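PDB 2NRQ: RNA-binding protein from Sulfolobus solfataricus, which is of unknown function, with a fold resembling that of RNA-binding proteins although a role in binding RNA is considered unlikely. Local coordinates for residues A[22-30]-A[105-113]; A[95-106]-A[117-128]. One frame throughout, in Å; residues are numbered along the deposited sequence.

Contact 1: residues A[22-30]-A[105-113]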
# COMPACT_ATOMS: atom_id res chain seq x y z
N LYS A 22 1.75 12.44 11.24
CA LYS A 22 2.98 11.70 11.07
C LYS A 22 2.80 10.65 9.96
O LYS A 22 3.65 10.52 9.09
CB LYS A 22 3.33 11.02 12.41
CG LYS A 22 4.76 10.53 12.54
CD LYS A 22 5.05 9.41 11.58
CE LYS A 22 6.53 9.10 11.59
NZ LYS A 22 7.32 10.36 11.40
N ILE A 23 1.68 9.93 10.00
CA ILE A 23 1.39 8.91 8.99
C ILE A 23 1.19 9.50 7.59
O ILE A 23 1.75 9.01 6.60
CB ILE A 23 0.14 8.10 9.37
CG1 ILE A 23 0.33 7.46 10.74
CG2 ILE A 23 -0.14 7.02 8.34
CD1 ILE A 23 -0.93 6.79 11.30
N VAL A 24 0.38 10.56 7.51
CA VAL A 24 0.09 11.23 6.25
C VAL A 24 1.37 11.69 5.58
O VAL A 24 1.62 11.38 4.41
CB VAL A 24 -0.80 12.50 6.46
CG1 VAL A 24 -1.01 13.23 5.13
CG2 VAL A 24 -2.14 12.10 7.05
N ASN A 25 2.18 12.43 6.34
CA ASN A 25 3.44 12.93 5.80
C ASN A 25 4.31 11.79 5.36
O ASN A 25 4.86 11.82 4.25
CB ASN A 25 4.19 13.76 6.84
CG ASN A 25 3.39 14.95 7.32
OD1 ASN A 25 2.63 15.55 6.55
ND2 ASN A 25 3.57 15.31 8.59
N THR A 26 4.42 10.77 6.21
CA THR A 26 5.23 9.61 5.87
C THR A 26 4.76 9.04 4.54
O THR A 26 5.57 8.87 3.61
CB THR A 26 5.16 8.50 6.94
OG1 THR A 26 5.72 8.98 8.17
CG2 THR A 26 5.94 7.27 6.50
N ILE A 27 3.47 8.76 4.43
CA ILE A 27 2.95 8.18 3.19
C ILE A 27 3.09 9.10 1.97
O ILE A 27 3.54 8.67 0.91
CB ILE A 27 1.48 7.75 3.35
CG1 ILE A 27 1.39 6.65 4.41
CG2 ILE A 27 0.93 7.28 2.02
CD1 ILE A 27 0.02 6.03 4.56
N GLU A 28 2.71 10.36 2.12
CA GLU A 28 2.81 11.28 0.99
C GLU A 28 4.26 11.51 0.57
O GLU A 28 4.55 11.81 -0.59
CB GLU A 28 2.10 12.59 1.32
CG GLU A 28 0.68 12.36 1.77
CD GLU A 28 -0.18 13.60 1.78
OE1 GLU A 28 0.27 14.65 2.30
OE2 GLU A 28 -1.31 13.52 1.28
N SER A 29 5.18 11.35 1.51
CA SER A 29 6.59 11.51 1.18
C SER A 29 7.14 10.23 0.55
O SER A 29 7.70 10.24 -0.55
CB SER A 29 7.38 11.83 2.43
OG SER A 29 8.76 11.69 2.15
N PHE A 30 6.97 9.13 1.26
CA PHE A 30 7.44 7.85 0.79
C PHE A 30 7.04 7.57 -0.66
O PHE A 30 7.78 6.94 -1.40
CB PHE A 30 6.89 6.74 1.68
CG PHE A 30 7.59 5.42 1.50
CD1 PHE A 30 8.74 5.13 2.23
CD2 PHE A 30 7.10 4.48 0.60
CE1 PHE A 30 9.40 3.91 2.06
CE2 PHE A 30 7.75 3.26 0.42
CZ PHE A 30 8.91 2.98 1.15
N TYR A 105 6.58 0.00 10.86
CA TYR A 105 7.79 -0.03 10.06
C TYR A 105 7.96 1.10 9.05
O TYR A 105 9.09 1.56 8.82
CB TYR A 105 7.88 -1.36 9.32
CG TYR A 105 8.46 -2.46 10.15
CD1 TYR A 105 9.81 -2.45 10.50
CD2 TYR A 105 7.68 -3.52 10.60
CE1 TYR A 105 10.36 -3.46 11.27
CE2 TYR A 105 8.21 -4.52 11.37
CZ TYR A 105 9.55 -4.49 11.70
OH TYR A 105 10.09 -5.51 12.46
N LEU A 106 6.87 1.56 8.45
CA LEU A 106 6.98 2.62 7.45
C LEU A 106 7.21 3.99 8.08
O LEU A 106 8.05 4.75 7.61
CB LEU A 106 5.73 2.67 6.57
CG LEU A 106 5.98 3.39 5.25
CD1 LEU A 106 6.56 2.40 4.25
CD2 LEU A 106 4.70 3.99 4.70
N ILE A 107 6.47 4.31 9.13
CA ILE A 107 6.61 5.60 9.78
C ILE A 107 7.85 5.69 10.68
O ILE A 107 8.37 6.78 10.93
CB ILE A 107 5.35 5.96 10.60
CG1 ILE A 107 4.89 4.74 11.39
CG2 ILE A 107 4.25 6.44 9.68
CD1 ILE A 107 3.59 4.93 12.13
N ALA A 108 8.32 4.54 11.15
CA ALA A 108 9.47 4.53 12.03
C ALA A 108 10.79 4.24 11.30
O ALA A 108 11.84 4.68 11.76
CB ALA A 108 9.26 3.52 13.14
N GLU A 109 10.74 3.54 10.18
CA GLU A 109 11.96 3.22 9.43
C GLU A 109 11.84 3.28 7.92
O GLU A 109 12.68 2.74 7.22
CB GLU A 109 12.45 1.82 9.81
CG GLU A 109 12.84 1.67 11.27
CD GLU A 109 13.07 0.23 11.66
OE1 GLU A 109 13.98 -0.41 11.10
OE2 GLU A 109 12.32 -0.26 12.54
N HIS A 110 10.80 3.94 7.41
CA HIS A 110 10.61 4.04 5.97
C HIS A 110 10.85 2.68 5.33
O HIS A 110 11.55 2.58 4.32
CB HIS A 110 11.58 5.06 5.36
CG HIS A 110 11.33 6.47 5.78
ND1 HIS A 110 11.21 6.84 7.10
CD2 HIS A 110 11.19 7.60 5.05
CE1 HIS A 110 11.01 8.15 7.17
NE2 HIS A 110 11.00 8.63 5.94
N ARG A 111 10.27 1.64 5.90
CA ARG A 111 10.47 0.30 5.36
C ARG A 111 9.18 -0.48 5.16
O ARG A 111 8.35 -0.60 6.07
CB ARG A 111 11.42 -0.48 6.27
CG ARG A 111 12.11 -1.64 5.59
CD ARG A 111 13.46 -1.89 6.23
NE ARG A 111 13.33 -2.31 7.62
CZ ARG A 111 13.03 -3.54 8.00
NH1 ARG A 111 12.83 -4.49 7.08
NH2 ARG A 111 12.92 -3.83 9.29
N LEU A 112 9.02 -1.02 3.96
CA LEU A 112 7.84 -1.80 3.60
C LEU A 112 7.98 -3.23 4.08
O LEU A 112 8.72 -4.01 3.51
CB LEU A 112 7.65 -1.79 2.09
CG LEU A 112 7.14 -0.50 1.47
CD1 LEU A 112 7.24 -0.59 -0.06
CD2 LEU A 112 5.71 -0.26 1.93
N VAL A 113 7.24 -3.57 5.13
CA VAL A 113 7.28 -4.92 5.67
C VAL A 113 5.87 -5.47 5.71
O VAL A 113 5.01 -4.95 6.42
CB VAL A 113 7.87 -4.92 7.10
CG1 VAL A 113 7.68 -6.27 7.74
CG2 VAL A 113 9.34 -4.55 7.05
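F30 projects from helix 22-30 into the turn after helix 105-109, its CG anti to the backbone N (chi1 -165°), which swings the ring across to L106, H110 and L112. Traced outward from CB, the ring first comes under the methyl L106 CD1, which sits over the centre of the F30 ring, 3.8 Å from its centroid and 8° off the normal, a CH-pi contact. H110 O lies at the ring edge, near its plane, with F30 CE1 to H110 O 3.4 Å. At the tip, F30 CZ is 3.9 Å from L112 CG, and CE2 touches L112 CD1. H110 has positive phi and is the first residue to leave the helix.

One turn earlier, T26 lies against I107: T26 CB is 3.5 Å from I107 CG2, while T26 CG2 leans towards L106. T26 OG1 turns back to hydrogen-bond K22 O (2.7 Å), which T26 N also reaches, from the opposite face of that carbonyl. With an alanine here OG1 and CG2 are gone, which would probably open a gap beside I107 CG2 and L106 CD2 and cost K22 O its second donor. A turn before that, K22 lays CD and CE along I107, with K22 CE 3.5 Å from I107 CB.

The axes of the short helical segments 22-30 and 105-109 approach to 9.5 Å at 85°, a nearly perpendicular, largely apolar helix-helix packing.

Contact 2: residues A[95-106]-A[117-128]; sequences SKLYLRFDKQYL and GDDVIKCIISFN
R100 and D118 are brought side by side by two bends in the arginine chain, at chi2 (-99°) and chi3 (-63°), which turn the guanidinium towards the loop before strand 121-126. There R100 NH2 forms a salt bridge to D118 OD1 at 2.6 Å, with the guanidinium and carboxylate planes 49° apart. R100 NE donates to G117 O at 3.1 Å, and NH2 adds a weak bond to the same carbonyl, so two anchors limit rotation of the group. K122, bent at chi3, carries its CE over one guanidinium face and its NZ to D118 OD1 (2.8 Å). One carboxylate oxygen is thus shared by both cations in a salt-bridge network.

A second salt bridge ties the start of helix 103-109 to D119: K103 NZ meets D119 OD1 at 2.9 Å, from above the carboxylate plane. The same ammonium pairs with E18 and donates to F13 O.

Between these loops and F127 the strands run antiparallel. L99 and C123 exchange reciprocal N-H to O bonds; I125 N donates to L97 O and F101 N to I121 O, while the return bonds of these two pairs are less certain. On the face bearing Y98, I124 CG2 sits 4.1 Å from the Y98 ring centroid, a CH-pi contact. On the face bearing F101, C123 SG approaches the edge of that ring, 3.8 Å from F101 CD2. I121 CD1 meets L106 CD2 where the chain has already turned into helix 103-109, whose N-cap D102 accepts from Y105 N.

Strand 7-14 continues the sheet beyond strand 121-126, through backbone bonding of K122 with S11, and strand 92-93 flanks 96-101, while F127 meets F69 of helix 62-73.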
# COMPACT_ATOMS: atom_id res chain seq x y z
N SER A 95 -8.78 -9.96 -9.84
CA SER A 95 -7.59 -9.54 -10.56
C SER A 95 -6.79 -8.49 -9.79
O SER A 95 -5.84 -7.89 -10.32
CB SER A 95 -7.98 -8.98 -11.93
OG SER A 95 -6.84 -8.91 -12.78
N LYS A 96 -7.17 -8.27 -8.53
CA LYS A 96 -6.46 -7.29 -7.71
C LYS A 96 -5.62 -7.96 -6.63
O LYS A 96 -6.03 -8.94 -6.02
CB LYS A 96 -7.45 -6.29 -7.11
CG LYS A 96 -8.67 -6.91 -6.47
CD LYS A 96 -9.62 -5.83 -5.97
CE LYS A 96 -10.25 -5.03 -7.12
NZ LYS A 96 -11.45 -4.24 -6.66
N LEU A 97 -4.42 -7.43 -6.45
CA LEU A 97 -3.46 -7.92 -5.47
C LEU A 97 -3.51 -7.02 -4.25
O LEU A 97 -3.39 -5.80 -4.37
CB LEU A 97 -2.05 -7.87 -6.08
CG LEU A 97 -0.88 -8.26 -5.17
CD1 LEU A 97 -0.90 -9.76 -4.92
CD2 LEU A 97 0.45 -7.85 -5.83
N TYR A 98 -3.67 -7.62 -3.07
CA TYR A 98 -3.73 -6.86 -1.84
C TYR A 98 -2.42 -6.97 -1.07
O TYR A 98 -2.07 -8.04 -0.59
CB TYR A 98 -4.87 -7.35 -0.95
CG TYR A 98 -6.25 -7.12 -1.52
CD1 TYR A 98 -7.11 -6.19 -0.94
CD2 TYR A 98 -6.69 -7.82 -2.65
CE1 TYR A 98 -8.39 -5.96 -1.47
CE2 TYR A 98 -7.95 -7.60 -3.18
CZ TYR A 98 -8.80 -6.67 -2.59
OH TYR A 98 -10.06 -6.46 -3.11
N LEU A 99 -1.70 -5.87 -0.95
CA LEU A 99 -0.46 -5.89 -0.20
C LEU A 99 -0.64 -5.07 1.07
O LEU A 99 -0.76 -3.85 1.01
CB LEU A 99 0.66 -5.27 -1.04
CG LEU A 99 0.80 -5.73 -2.49
CD1 LEU A 99 1.98 -5.02 -3.12
CD2 LEU A 99 0.97 -7.23 -2.54
N ARG A 100 -0.68 -5.74 2.22
CA ARG A 100 -0.84 -5.03 3.48
C ARG A 100 0.49 -4.77 4.17
O ARG A 100 1.14 -5.69 4.63
CB ARG A 100 -1.78 -5.78 4.42
CG ARG A 100 -1.87 -7.26 4.21
CD ARG A 100 -3.10 -7.63 3.41
NE ARG A 100 -4.32 -7.27 4.13
CZ ARG A 100 -5.54 -7.61 3.74
NH1 ARG A 100 -5.73 -8.32 2.65
NH2 ARG A 100 -6.59 -7.22 4.46
N PHE A 101 0.88 -3.50 4.24
CA PHE A 101 2.15 -3.13 4.86
C PHE A 101 2.03 -2.70 6.31
O PHE A 101 0.97 -2.25 6.75
CB PHE A 101 2.82 -2.04 4.03
CG PHE A 101 3.24 -2.49 2.67
CD1 PHE A 101 4.36 -3.31 2.51
CD2 PHE A 101 2.48 -2.16 1.55
CE1 PHE A 101 4.72 -3.78 1.25
CE2 PHE A 101 2.83 -2.64 0.28
CZ PHE A 101 3.96 -3.45 0.13
N ASP A 102 3.13 -2.84 7.04
CA ASP A 102 3.18 -2.50 8.46
C ASP A 102 3.27 -0.99 8.70
O ASP A 102 4.22 -0.35 8.26
CB ASP A 102 4.39 -3.18 9.10
CG ASP A 102 4.41 -3.06 10.60
OD1 ASP A 102 3.85 -3.95 11.27
OD2 ASP A 102 4.98 -2.07 11.11
N LYS A 103 2.29 -0.43 9.40
CA LYS A 103 2.30 1.01 9.69
C LYS A 103 3.53 1.42 10.49
O LYS A 103 4.19 2.40 10.16
CB LYS A 103 1.04 1.41 10.46
CG LYS A 103 -0.16 1.62 9.58
CD LYS A 103 -1.32 2.29 10.32
CE LYS A 103 -2.00 1.35 11.28
NZ LYS A 103 -3.30 1.91 11.70
N GLN A 104 3.82 0.66 11.54
CA GLN A 104 4.97 0.92 12.42
C GLN A 104 6.27 1.04 11.63
O GLN A 104 6.97 2.05 11.72
CB GLN A 104 5.11 -0.20 13.45
CG GLN A 104 3.86 -0.49 14.31
CD GLN A 104 2.85 -1.44 13.64
OE1 GLN A 104 2.05 -2.09 14.33
NE2 GLN A 104 2.86 -1.50 12.32
N TYR A 105 6.58 0.00 10.86
CA TYR A 105 7.79 -0.03 10.06
C TYR A 105 7.96 1.10 9.05
O TYR A 105 9.09 1.56 8.82
CB TYR A 105 7.88 -1.36 9.32
CG TYR A 105 8.46 -2.46 10.15
CD1 TYR A 105 9.81 -2.45 10.50
CD2 TYR A 105 7.68 -3.52 10.60
CE1 TYR A 105 10.36 -3.46 11.27
CE2 TYR A 105 8.21 -4.52 11.37
CZ TYR A 105 9.55 -4.49 11.70
OH TYR A 105 10.09 -5.51 12.46
N LEU A 106 6.87 1.56 8.45
CA LEU A 106 6.98 2.62 7.45
C LEU A 106 7.21 3.99 8.08
O LEU A 106 8.05 4.75 7.61
CB LEU A 106 5.73 2.67 6.57
CG LEU A 106 5.98 3.39 5.25
CD1 LEU A 106 6.56 2.40 4.25
CD2 LEU A 106 4.70 3.99 4.70
N GLY A 117 -3.65 -8.74 8.48
CA GLY A 117 -4.78 -8.02 9.00
C GLY A 117 -5.13 -6.77 8.22
O GLY A 117 -4.57 -6.51 7.15
N ASP A 118 -6.06 -5.99 8.76
CA ASP A 118 -6.50 -4.77 8.11
C ASP A 118 -5.97 -3.50 8.76
O ASP A 118 -6.11 -2.41 8.21
CB ASP A 118 -8.02 -4.75 8.05
CG ASP A 118 -8.56 -5.86 7.18
OD1 ASP A 118 -8.21 -5.88 5.99
OD2 ASP A 118 -9.32 -6.70 7.70
N ASP A 119 -5.36 -3.65 9.94
CA ASP A 119 -4.78 -2.51 10.64
C ASP A 119 -3.36 -2.34 10.08
O ASP A 119 -2.36 -2.53 10.78
CB ASP A 119 -4.74 -2.78 12.14
CG ASP A 119 -4.14 -1.63 12.93
OD1 ASP A 119 -4.61 -0.49 12.78
OD2 ASP A 119 -3.19 -1.87 13.70
N VAL A 120 -3.32 -1.98 8.80
CA VAL A 120 -2.07 -1.80 8.06
C VAL A 120 -2.26 -0.73 7.00
O VAL A 120 -3.34 -0.21 6.83
CB VAL A 120 -1.71 -3.10 7.32
CG1 VAL A 120 -1.47 -4.22 8.31
CG2 VAL A 120 -2.86 -3.48 6.37
N ILE A 121 -1.19 -0.41 6.28
CA ILE A 121 -1.28 0.54 5.17
C ILE A 121 -1.53 -0.40 4.00
O ILE A 121 -0.63 -1.09 3.55
CB ILE A 121 0.04 1.28 4.91
CG1 ILE A 121 0.34 2.24 6.07
CG2 ILE A 121 -0.05 2.04 3.59
CD1 ILE A 121 1.71 2.89 5.98
N LYS A 122 -2.77 -0.43 3.53
CA LYS A 122 -3.14 -1.35 2.46
C LYS A 122 -2.96 -0.81 1.04
O LYS A 122 -3.47 0.26 0.70
CB LYS A 122 -4.59 -1.78 2.69
CG LYS A 122 -4.97 -3.05 1.97
CD LYS A 122 -6.41 -3.40 2.26
CE LYS A 122 -6.61 -3.71 3.73
NZ LYS A 122 -8.05 -3.85 4.07
N CYS A 123 -2.25 -1.57 0.22
CA CYS A 123 -2.03 -1.18 -1.17
C CYS A 123 -2.66 -2.22 -2.08
O CYS A 123 -2.20 -3.34 -2.16
CB CYS A 123 -0.55 -1.07 -1.46
SG CYS A 123 0.28 0.16 -0.46
N ILE A 124 -3.73 -1.82 -2.77
CA ILE A 124 -4.45 -2.72 -3.66
C ILE A 124 -4.21 -2.39 -5.11
O ILE A 124 -4.59 -1.31 -5.57
CB ILE A 124 -5.97 -2.65 -3.39
CG1 ILE A 124 -6.25 -3.00 -1.93
CG2 ILE A 124 -6.72 -3.59 -4.34
CD1 ILE A 124 -7.64 -2.68 -1.48
N ILE A 125 -3.59 -3.32 -5.84
CA ILE A 125 -3.32 -3.15 -7.26
C ILE A 125 -4.29 -3.98 -8.10
O ILE A 125 -4.60 -5.12 -7.77
CB ILE A 125 -1.88 -3.57 -7.61
CG1 ILE A 125 -0.87 -2.64 -6.94
CG2 ILE A 125 -1.68 -3.54 -9.11
CD1 ILE A 125 -0.75 -2.84 -5.47
N SER A 126 -4.76 -3.40 -9.20
CA SER A 126 -5.68 -4.10 -10.08
C SER A 126 -5.00 -4.37 -11.42
O SER A 126 -4.50 -3.46 -12.07
CB SER A 126 -6.93 -3.27 -10.29
OG SER A 126 -7.31 -2.65 -9.07
N PHE A 127 -4.99 -5.64 -11.81
CA PHE A 127 -4.38 -6.04 -13.07
C PHE A 127 -5.49 -6.47 -14.00
O PHE A 127 -6.60 -6.75 -13.57
CB PHE A 127 -3.43 -7.23 -12.84
CG PHE A 127 -2.23 -6.90 -12.00
CD1 PHE A 127 -1.11 -6.31 -12.56
CD2 PHE A 127 -2.23 -7.17 -10.63
CE1 PHE A 127 0.00 -5.99 -11.78
CE2 PHE A 127 -1.12 -6.85 -9.84
CZ PHE A 127 -0.00 -6.26 -10.42
N ASN A 128 -5.19 -6.51 -15.29
CA ASN A 128 -6.19 -6.98 -16.25
C ASN A 128 -5.47 -8.03 -17.07
O ASN A 128 -5.58 -8.06 -18.30
CB ASN A 128 -6.68 -5.83 -17.13
CG ASN A 128 -8.04 -6.13 -17.74
OD1 ASN A 128 -8.96 -6.55 -17.04
ND2 ASN A 128 -8.17 -5.92 -19.05

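Contacts 1 and 2 have centres about 14 Å apart and share Y105 and L106 on helix 103-109. Their segments alternate along the chain, 22-30, 95-106, 105-113 and 117-128, so that helix lies in the connection between the two paired strands while docking on helix 20-30. Among the touches that join them, I27 CD1 of contact 1 lies 3.8 Å from I121 CD1 of contact 2, L112 CD2 is 3.4 Å from F101 CD1, and V113 O is 2.9 Å from D102 N, a probable hydrogen bond that ties the returning chain to the start of the helix. The helix pair and strand pair therefore meet in one apolar layer around I121 and F101.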